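Local coordinates for NreA protein (Staphylococcus carnosus subsp. carnosus TM300, PDB 4IUH) that acts as a cytosolic nitrate receptor of the GAF-domain family in the staphylococcal nitrate regulation system, here crystallised with iodide bound, at residues Ala44-Gly49 with Ala53-Lys58; Lys77-Leu82 with Ser88-Glu93; Leu105-Val110 with Thr116-Ile121. All coordinates share one frame; numbering follows the deposited sequence.

Contact 1: Ala44-Gly49 with Ala53-Lys58; sequences ALPEDG and AVIKWK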
loop_
_atom_site.group_PDB
_atom_site.type_symbol
_atom_site.label_atom_id
_atom_site.label_comp_id
_atom_site.label_asym_id
_atom_site.label_seq_id
_atom_site.Cartn_x
_atom_site.Cartn_y
_atom_site.Cartn_z
ATOM N N ALA A 44 -3.353 -4.277 -0.363
ATOM C CA ALA A 44 -3.720 -4.716 -1.697
ATOM C C ALA A 44 -3.421 -6.205 -1.817
ATOM O O ALA A 44 -2.304 -6.641 -1.538
ATOM C CB ALA A 44 -2.936 -3.943 -2.734
ATOM N N LEU A 45 -4.417 -6.982 -2.231
ATOM C CA LEU A 45 -4.259 -8.431 -2.325
ATOM C C LEU A 45 -4.839 -8.977 -3.627
ATOM O O LEU A 45 -5.768 -8.394 -4.192
ATOM C CB LEU A 45 -4.908 -9.120 -1.118
ATOM C CG LEU A 45 -4.198 -8.940 0.230
ATOM C CD1 LEU A 45 -5.096 -9.374 1.382
ATOM C CD2 LEU A 45 -2.892 -9.715 0.261
ATOM N N PRO A 46 -4.277 -10.093 -4.115
ATOM C CA PRO A 46 -4.776 -10.733 -5.336
ATOM C C PRO A 46 -6.142 -11.395 -5.134
ATOM O O PRO A 46 -6.432 -11.912 -4.056
ATOM C CB PRO A 46 -3.699 -11.778 -5.648
ATOM C CG PRO A 46 -3.049 -12.051 -4.337
ATOM C CD PRO A 46 -3.060 -10.748 -3.606
ATOM N N GLU A 47 -6.963 -11.367 -6.177
ATOM C CA GLU A 47 -8.331 -11.870 -6.125
ATOM C C GLU A 47 -8.662 -12.475 -7.492
ATOM O O GLU A 47 -8.019 -12.141 -8.488
ATOM C CB GLU A 47 -9.272 -10.708 -5.797
ATOM C CG GLU A 47 -10.686 -11.078 -5.405
ATOM C CD GLU A 47 -11.506 -9.854 -5.006
ATOM O OE1 GLU A 47 -12.457 -9.504 -5.744
ATOM O OE2 GLU A 47 -11.197 -9.237 -3.958
ATOM N N ASP A 48 -9.647 -13.367 -7.549
ATOM C CA ASP A 48 -10.027 -13.998 -8.817
ATOM C C ASP A 48 -10.894 -13.112 -9.713
ATOM O O ASP A 48 -11.894 -12.547 -9.272
ATOM C CB ASP A 48 -10.751 -15.325 -8.577
ATOM C CG ASP A 48 -9.841 -16.391 -8.011
ATOM O OD1 ASP A 48 -9.073 -16.992 -8.789
ATOM O OD2 ASP A 48 -9.902 -16.637 -6.788
ATOM N N GLY A 49 -10.499 -13.002 -10.977
ATOM C CA GLY A 49 -11.335 -12.383 -11.992
ATOM C C GLY A 49 -11.684 -13.412 -13.055
ATOM O O GLY A 49 -10.971 -14.401 -13.213
ATOM N N ALA A 53 -6.291 -12.965 -12.744
ATOM C CA ALA A 53 -6.270 -12.453 -11.383
ATOM C C ALA A 53 -6.240 -10.926 -11.410
ATOM O O ALA A 53 -5.684 -10.325 -12.326
ATOM C CB ALA A 53 -5.071 -12.997 -10.627
ATOM N N VAL A 54 -6.863 -10.305 -10.416
ATOM C CA VAL A 54 -6.808 -8.856 -10.274
ATOM C C VAL A 54 -6.354 -8.482 -8.873
ATOM O O VAL A 54 -6.372 -9.311 -7.961
ATOM C CB VAL A 54 -8.175 -8.194 -10.528
ATOM C CG1 VAL A 54 -8.601 -8.379 -11.974
ATOM C CG2 VAL A 54 -9.227 -8.748 -9.563
ATOM N N ILE A 55 -5.955 -7.227 -8.706
ATOM C CA ILE A 55 -5.586 -6.709 -7.400
ATOM C C ILE A 55 -6.619 -5.703 -6.920
ATOM O O ILE A 55 -7.042 -4.818 -7.665
ATOM C CB ILE A 55 -4.207 -6.026 -7.432
ATOM C CG1 ILE A 55 -3.133 -7.028 -7.860
ATOM C CG2 ILE A 55 -3.882 -5.409 -6.070
ATOM C CD1 ILE A 55 -2.797 -8.065 -6.801
ATOM N N LYS A 56 -7.038 -5.855 -5.671
ATOM C CA LYS A 56 -7.961 -4.914 -5.068
ATOM C C LYS A 56 -7.416 -4.479 -3.718
ATOM O O LYS A 56 -6.704 -5.234 -3.046
ATOM C CB LYS A 56 -9.343 -5.548 -4.895
ATOM C CG LYS A 56 -10.115 -5.770 -6.189
ATOM C CD LYS A 56 -11.501 -6.331 -5.906
ATOM C CE LYS A 56 -12.276 -6.574 -7.199
ATOM N NZ LYS A 56 -13.606 -7.229 -6.969
ATOM N N TRP A 57 -7.733 -3.253 -3.329
ATOM C CA TRP A 57 -7.448 -2.813 -1.975
ATOM C C TRP A 57 -8.514 -3.411 -1.048
ATOM O O TRP A 57 -9.575 -2.825 -0.825
ATOM C CB TRP A 57 -7.396 -1.285 -1.902
ATOM C CG TRP A 57 -6.280 -0.698 -2.733
ATOM C CD1 TRP A 57 -6.384 -0.142 -3.979
ATOM C CD2 TRP A 57 -4.897 -0.634 -2.380
ATOM N NE1 TRP A 57 -5.147 0.277 -4.420
ATOM C CE2 TRP A 57 -4.218 -0.009 -3.451
ATOM C CE3 TRP A 57 -4.164 -1.021 -1.249
ATOM C CZ2 TRP A 57 -2.839 0.223 -3.427
ATOM C CZ3 TRP A 57 -2.797 -0.789 -1.229
ATOM C CH2 TRP A 57 -2.151 -0.178 -2.313
ATOM N N LYS A 58 -8.217 -4.604 -0.544
ATOM C CA LYS A 58 -9.170 -5.409 0.213
ATOM C C LYS A 58 -9.440 -4.817 1.599
ATOM O O LYS A 58 -10.572 -4.838 2.072
ATOM C CB LYS A 58 -8.646 -6.844 0.329
ATOM C CG LYS A 58 -9.655 -7.882 0.800
ATOM C CD LYS A 58 -9.180 -9.293 0.424
ATOM C CE LYS A 58 -10.125 -10.375 0.931
ATOM N NZ LYS A 58 -9.967 -10.629 2.394
#
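A beta hairpin at one edge of the GAF-domain sheet brings A44-E47 against V54-W57. Strand 54-61 is one of the sheet's two outermost strands within this chain, next to strand 40-47. The short segments run antiparallel with a marked twist, their N-to-C directions 139° apart. L45 and K56 form a hydrogen-bonded pair: L45 N reaches K56 O at 3.0 Å, and K56 N returns a bond to L45 O. E47 and V54 form the next such pair. E47 N to V54 O is short at 2.8 Å but bent, while V54 N to E47 O is straighter. P46 faces I55 as the non-hydrogen-bonded pair between them, and P46 CA gives a CH...O contact to V54 O.

E47 and K56 share one face. The E47 chain is extended, with CG anti to the backbone N (chi1 -167°), which carries its carboxylate across to the extended K56 chain. K56 NZ bonds to E47 OE1 at 2.8 Å in a salt bridge. The lysine nitrogen comes from the syn side, somewhat out of the carboxylate plane. K56 CD also lies against the same carboxylate, near both OE1 and OE2.

A44, P46, I55 and W57 share the other face, where helix 78-86 covers A44, I55 and W57 through A80. I55 CD1 lies alongside the proline ring, 4.0 Å from P46 CB. I55 CG2 touches A44 CB at 3.8 Å. The A44 methyl sits over the W57 ring as a CH-pi contact, with CB 3.6 Å from the centroid of the six-membered ring and 18° off its normal.

Contact 2: Lys77-Leu82 with Ser88-Glu93; sequences KGLAGL and SRKIVE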
loop_
_atom_site.group_PDB
_atom_site.type_symbol
_atom_site.label_atom_id
_atom_site.label_comp_id
_atom_site.label_asym_id
_atom_site.label_seq_id
_atom_site.Cartn_x
_atom_site.Cartn_y
_atom_site.Cartn_z
ATOM N N LYS A 77 -0.443 -3.294 -12.694
ATOM C CA LYS A 77 -0.960 -1.936 -12.765
ATOM C C LYS A 77 -1.148 -1.284 -11.394
ATOM O O LYS A 77 -1.326 -1.958 -10.375
ATOM C CB LYS A 77 -2.269 -1.919 -13.562
ATOM C CG LYS A 77 -2.116 -2.396 -15.004
ATOM C CD LYS A 77 -1.216 -1.454 -15.800
ATOM C CE LYS A 77 -1.019 -1.920 -17.253
ATOM N NZ LYS A 77 -2.292 -2.244 -17.971
ATOM N N GLY A 78 -1.101 0.040 -11.372
ATOM C CA GLY A 78 -1.294 0.774 -10.141
ATOM C C GLY A 78 -0.065 0.755 -9.258
ATOM O O GLY A 78 0.975 0.182 -9.606
ATOM N N LEU A 79 -0.188 1.388 -8.101
ATOM C CA LEU A 79 0.906 1.452 -7.151
ATOM C C LEU A 79 1.202 0.061 -6.589
ATOM O O LEU A 79 2.362 -0.326 -6.445
ATOM C CB LEU A 79 0.548 2.420 -6.029
ATOM C CG LEU A 79 1.676 2.760 -5.060
ATOM C CD1 LEU A 79 2.858 3.385 -5.811
ATOM C CD2 LEU A 79 1.154 3.702 -3.981
ATOM N N ALA A 80 0.146 -0.688 -6.279
ATOM C CA ALA A 80 0.293 -2.062 -5.801
ATOM C C ALA A 80 1.044 -2.913 -6.818
ATOM O O ALA A 80 1.883 -3.732 -6.454
ATOM C CB ALA A 80 -1.068 -2.674 -5.521
ATOM N N GLY A 81 0.738 -2.708 -8.098
ATOM C CA GLY A 81 1.348 -3.479 -9.167
ATOM C C GLY A 81 2.832 -3.201 -9.309
ATOM O O GLY A 81 3.617 -4.104 -9.585
ATOM N N LEU A 82 3.216 -1.944 -9.125
ATOM C CA LEU A 82 4.615 -1.558 -9.225
ATOM C C LEU A 82 5.429 -2.293 -8.168
ATOM O O LEU A 82 6.492 -2.850 -8.440
ATOM C CB LEU A 82 4.757 -0.053 -9.024
ATOM C CG LEU A 82 6.200 0.439 -8.940
ATOM C CD1 LEU A 82 6.933 0.158 -10.241
ATOM C CD2 LEU A 82 6.239 1.915 -8.617
ATOM N N SER A 88 10.253 -4.565 -4.431
ATOM C CA SER A 88 10.901 -3.650 -3.492
ATOM C C SER A 88 9.990 -2.475 -3.137
ATOM O O SER A 88 9.079 -2.135 -3.890
ATOM C CB SER A 88 12.220 -3.139 -4.064
ATOM O OG SER A 88 12.001 -2.413 -5.258
ATOM N N ARG A 89 10.234 -1.854 -1.988
ATOM C CA ARG A 89 9.327 -0.817 -1.502
ATOM C C ARG A 89 9.451 0.468 -2.306
ATOM O O ARG A 89 10.480 0.704 -2.930
ATOM C CB ARG A 89 9.525 -0.556 -0.002
ATOM C CG ARG A 89 10.872 0.035 0.385
ATOM C CD ARG A 89 11.042 -0.015 1.898
ATOM N NE ARG A 89 10.902 -1.382 2.394
ATOM C CZ ARG A 89 10.707 -1.713 3.667
ATOM N NH1 ARG A 89 10.628 -0.778 4.606
ATOM N NH2 ARG A 89 10.588 -2.991 3.998
ATOM N N LYS A 90 8.392 1.274 -2.313
ATOM C CA LYS A 90 8.445 2.602 -2.921
ATOM C C LYS A 90 8.146 3.671 -1.883
ATOM O O LYS A 90 7.146 3.597 -1.171
ATOM C CB LYS A 90 7.466 2.734 -4.091
ATOM C CG LYS A 90 7.558 4.104 -4.781
ATOM C CD LYS A 90 6.545 4.262 -5.917
ATOM C CE LYS A 90 6.772 5.560 -6.700
ATOM N NZ LYS A 90 8.167 5.656 -7.235
ATOM N N ILE A 91 9.020 4.664 -1.797
ATOM C CA ILE A 91 8.882 5.716 -0.799
ATOM C C ILE A 91 8.691 7.074 -1.460
ATOM O O ILE A 91 9.502 7.501 -2.286
ATOM C CB ILE A 91 10.099 5.759 0.138
ATOM C CG1 ILE A 91 10.203 4.446 0.915
ATOM C CG2 ILE A 91 9.994 6.928 1.097
ATOM C CD1 ILE A 91 11.606 4.063 1.278
ATOM N N VAL A 92 7.602 7.746 -1.103
ATOM C CA VAL A 92 7.327 9.066 -1.642
ATOM C C VAL A 92 7.124 10.073 -0.522
ATOM O O VAL A 92 6.048 10.134 0.071
ATOM C CB VAL A 92 6.085 9.064 -2.533
ATOM C CG1 VAL A 92 5.927 10.433 -3.196
ATOM C CG2 VAL A 92 6.187 7.963 -3.571
ATOM N N GLU A 93 8.158 10.864 -0.249
ATOM C CA GLU A 93 8.104 11.862 0.816
ATOM C C GLU A 93 7.122 12.979 0.479
ATOM O O GLU A 93 6.451 13.500 1.362
ATOM C CB GLU A 93 9.494 12.460 1.072
ATOM C CG GLU A 93 10.603 11.438 1.284
ATOM C CD GLU A 93 10.675 10.918 2.711
ATOM O OE1 GLU A 93 9.852 11.342 3.558
ATOM O OE2 GLU A 93 11.565 10.081 2.990
#
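L79 and L82 lie one turn apart on the helix and meet K90 of a short strand, with the two backbones well separated. The nearest CA atoms, those of L82 and K90, are 8.5 Å apart. No hydrogen bond joins the two segments, so side chains alone bridge the gap. Within the helix, L82 N bonds to G78 O at 3.1 Å, and G81 N makes a weak bond to K77 O. L79 and L82 both direct the ends of their side chains to the strand.

The contact is apolar, although one partner is a lysine. K90 CD is the atom touched from both leucines. L82 CD2 approaches it to 3.6 Å and L79 CD1 to 3.8 Å. Each leucine crosses the lysine chain at about a right angle, so methyl groups press on the methylenes. K90 is extended as far as CE (chi1 -177°), which carries CD away from the strand to the leucines. It bends only at the last torsion, chi4 56°, which turns NZ aside. K90 CE is also near L82 CD2, at 4.2 Å.

The contact is small, burying 115 Å² in all, and it ties helix 78-86 to the edge of the GAF-domain sheet. K90 pairs through its backbone with A120 of strand 115-125. L79 also touches M118 of that strand, and L82 packs on Y107 in the loop between helices 101-106 and 108-112.

Contact 3: Leu105-Val110 with Thr116-Ile121; sequences LGYPIV and TAMVAI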
loop_
_atom_site.group_PDB
_atom_site.type_symbol
_atom_site.label_atom_id
_atom_site.label_comp_id
_atom_site.label_asym_id
_atom_site.label_seq_id
_atom_site.Cartn_x
_atom_site.Cartn_y
_atom_site.Cartn_z
ATOM N N LEU A 105 -2.339 9.862 -12.042
ATOM C CA LEU A 105 -3.444 9.241 -12.766
ATOM C C LEU A 105 -3.320 7.720 -12.760
ATOM O O LEU A 105 -4.318 7.014 -12.769
ATOM C CB LEU A 105 -3.516 9.751 -14.208
ATOM C CG LEU A 105 -3.948 11.209 -14.391
ATOM C CD1 LEU A 105 -3.869 11.630 -15.856
ATOM C CD2 LEU A 105 -5.349 11.428 -13.844
ATOM N N GLY A 106 -2.090 7.225 -12.739
ATOM C CA GLY A 106 -1.858 5.798 -12.706
ATOM C C GLY A 106 -1.965 5.182 -11.319
ATOM O O GLY A 106 -1.984 3.961 -11.197
ATOM N N TYR A 107 -2.024 6.015 -10.279
ATOM C CA TYR A 107 -2.170 5.529 -8.902
ATOM C C TYR A 107 -3.446 6.079 -8.268
ATOM O O TYR A 107 -3.377 6.958 -7.407
ATOM C CB TYR A 107 -0.991 5.973 -8.031
ATOM C CG TYR A 107 0.388 5.561 -8.503
ATOM C CD1 TYR A 107 0.585 4.414 -9.259
ATOM C CD2 TYR A 107 1.498 6.325 -8.172
ATOM C CE1 TYR A 107 1.853 4.043 -9.679
ATOM C CE2 TYR A 107 2.768 5.966 -8.581
ATOM C CZ TYR A 107 2.942 4.827 -9.334
ATOM O OH TYR A 107 4.212 4.481 -9.744
ATOM N N PRO A 108 -4.614 5.560 -8.677
ATOM C CA PRO A 108 -5.906 6.130 -8.261
ATOM C C PRO A 108 -6.159 6.216 -6.741
ATOM O O PRO A 108 -6.906 7.102 -6.321
ATOM C CB PRO A 108 -6.930 5.205 -8.936
ATOM C CG PRO A 108 -6.182 3.937 -9.208
ATOM C CD PRO A 108 -4.790 4.371 -9.527
ATOM N N ILE A 109 -5.567 5.343 -5.927
ATOM C CA ILE A 109 -5.808 5.441 -4.484
ATOM C C ILE A 109 -5.140 6.692 -3.908
ATOM O O ILE A 109 -5.606 7.252 -2.915
ATOM C CB ILE A 109 -5.366 4.173 -3.705
ATOM C CG1 ILE A 109 -6.071 4.109 -2.343
ATOM C CG2 ILE A 109 -3.850 4.116 -3.562
ATOM C CD1 ILE A 109 -5.891 2.800 -1.616
ATOM N N VAL A 110 -4.066 7.136 -4.562
ATOM C CA VAL A 110 -3.348 8.339 -4.157
ATOM C C VAL A 110 -4.247 9.567 -4.283
ATOM O O VAL A 110 -4.235 10.456 -3.428
ATOM C CB VAL A 110 -2.061 8.531 -4.996
ATOM C CG1 VAL A 110 -1.469 9.908 -4.774
ATOM C CG2 VAL A 110 -1.050 7.462 -4.655
ATOM N N THR A 116 -0.488 12.815 0.592
ATOM C CA THR A 116 0.561 13.788 0.321
ATOM C C THR A 116 1.941 13.176 0.535
ATOM O O THR A 116 2.949 13.735 0.123
ATOM C CB THR A 116 0.395 15.044 1.200
ATOM O OG1 THR A 116 0.417 14.672 2.582
ATOM C CG2 THR A 116 -0.929 15.728 0.893
ATOM N N ALA A 117 1.974 12.016 1.177
ATOM C CA ALA A 117 3.214 11.269 1.379
ATOM C C ALA A 117 2.862 9.796 1.577
ATOM O O ALA A 117 1.815 9.496 2.145
ATOM C CB ALA A 117 3.971 11.804 2.596
ATOM N N MET A 118 3.723 8.884 1.126
ATOM C CA MET A 118 3.428 7.457 1.265
ATOM C C MET A 118 4.632 6.513 1.198
ATOM O O MET A 118 5.674 6.827 0.622
ATOM C CB MET A 118 2.388 7.020 0.226
ATOM C CG MET A 118 2.957 6.889 -1.170
ATOM S SD MET A 118 1.704 7.026 -2.451
ATOM C CE MET A 118 2.714 6.873 -3.930
ATOM N N VAL A 119 4.460 5.352 1.819
ATOM C CA VAL A 119 5.374 4.227 1.689
ATOM C C VAL A 119 4.554 3.010 1.278
ATOM O O VAL A 119 3.543 2.687 1.901
ATOM C CB VAL A 119 6.087 3.892 3.021
ATOM C CG1 VAL A 119 7.030 2.709 2.834
ATOM C CG2 VAL A 119 6.847 5.092 3.549
ATOM N N ALA A 120 4.983 2.344 0.217
ATOM C CA ALA A 120 4.312 1.145 -0.255
ATOM C C ALA A 120 5.285 -0.009 -0.104
ATOM O O ALA A 120 6.396 0.050 -0.614
ATOM C CB ALA A 120 3.890 1.310 -1.709
ATOM N N ILE A 121 4.873 -1.056 0.601
ATOM C CA ILE A 121 5.781 -2.159 0.899
ATOM C C ILE A 121 5.290 -3.494 0.352
ATOM O O ILE A 121 4.161 -3.900 0.620
ATOM C CB ILE A 121 6.027 -2.281 2.411
ATOM C CG1 ILE A 121 6.656 -0.992 2.942
ATOM C CG2 ILE A 121 6.927 -3.455 2.716
ATOM C CD1 ILE A 121 6.599 -0.877 4.444
#
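M118 reaches V110 and Y107 through a chain that is extended beyond CG. Its first torsion, chi1 75°, places CG between the backbone N and the carbonyl carbon. The extended chain then carries SD and CE out from the strand. V110 presents CG2 to them, because chi1 169° sets CG1 anti to the backbone N and leaves CG2 beside it.

V110 CG2 meets M118 SD at 3.6 Å. The terminal methyl follows, with V110 CG2 to M118 CE at 3.9 Å. The two side chains cross at about a right angle, and the valine methyl bears on the SD-CE end of the methionine. Y107 is a looser neighbour. M118 CE approaches the tyrosine ring obliquely, and the nearest atoms are Y107 CD2 and M118 CE at 4.4 Å.

In the GAF fold this is helix-on-sheet packing. M118 projects from strand 115-125 toward the short helix 108-112 and Y107 just before it. V110 N bonds to Y107 O at 2.9 Å, which holds the valine one turn from the tyrosine. No hydrogen bond crosses between the segments, which bury 98 Å² between them; the side-chain contacts are apolar. Just before M118 the strand has a classic beta bulge, where T116 and A117 both face Q137 of strand 128-138. M118 is also flanked by V92 of strand 90-92 and L134 of strand 128-138.

All three contacts reach the same antiparallel sheet. Contacts 2 and 3 are close, their centres about 7 Å apart. Probable hydrogen bonds join their strands, from V92 N to M118 O (2.7 Å) and from A120 N to K90 O (2.9 Å). Contact 1 lies farther off, its centre about 16 Å from that of contact 2 and about 17 Å from that of contact 3. A80 bridges the first gap, with A80 CB 3.6 Å from A44 CB. I109 bridges the second, with I109 CD1 3.7 Å from W57 CD2. Helices 78-86 and 108-112 thus both pack on the sheet face carrying A44, W57 and M118, probably the side where GAF domains hold small ligands.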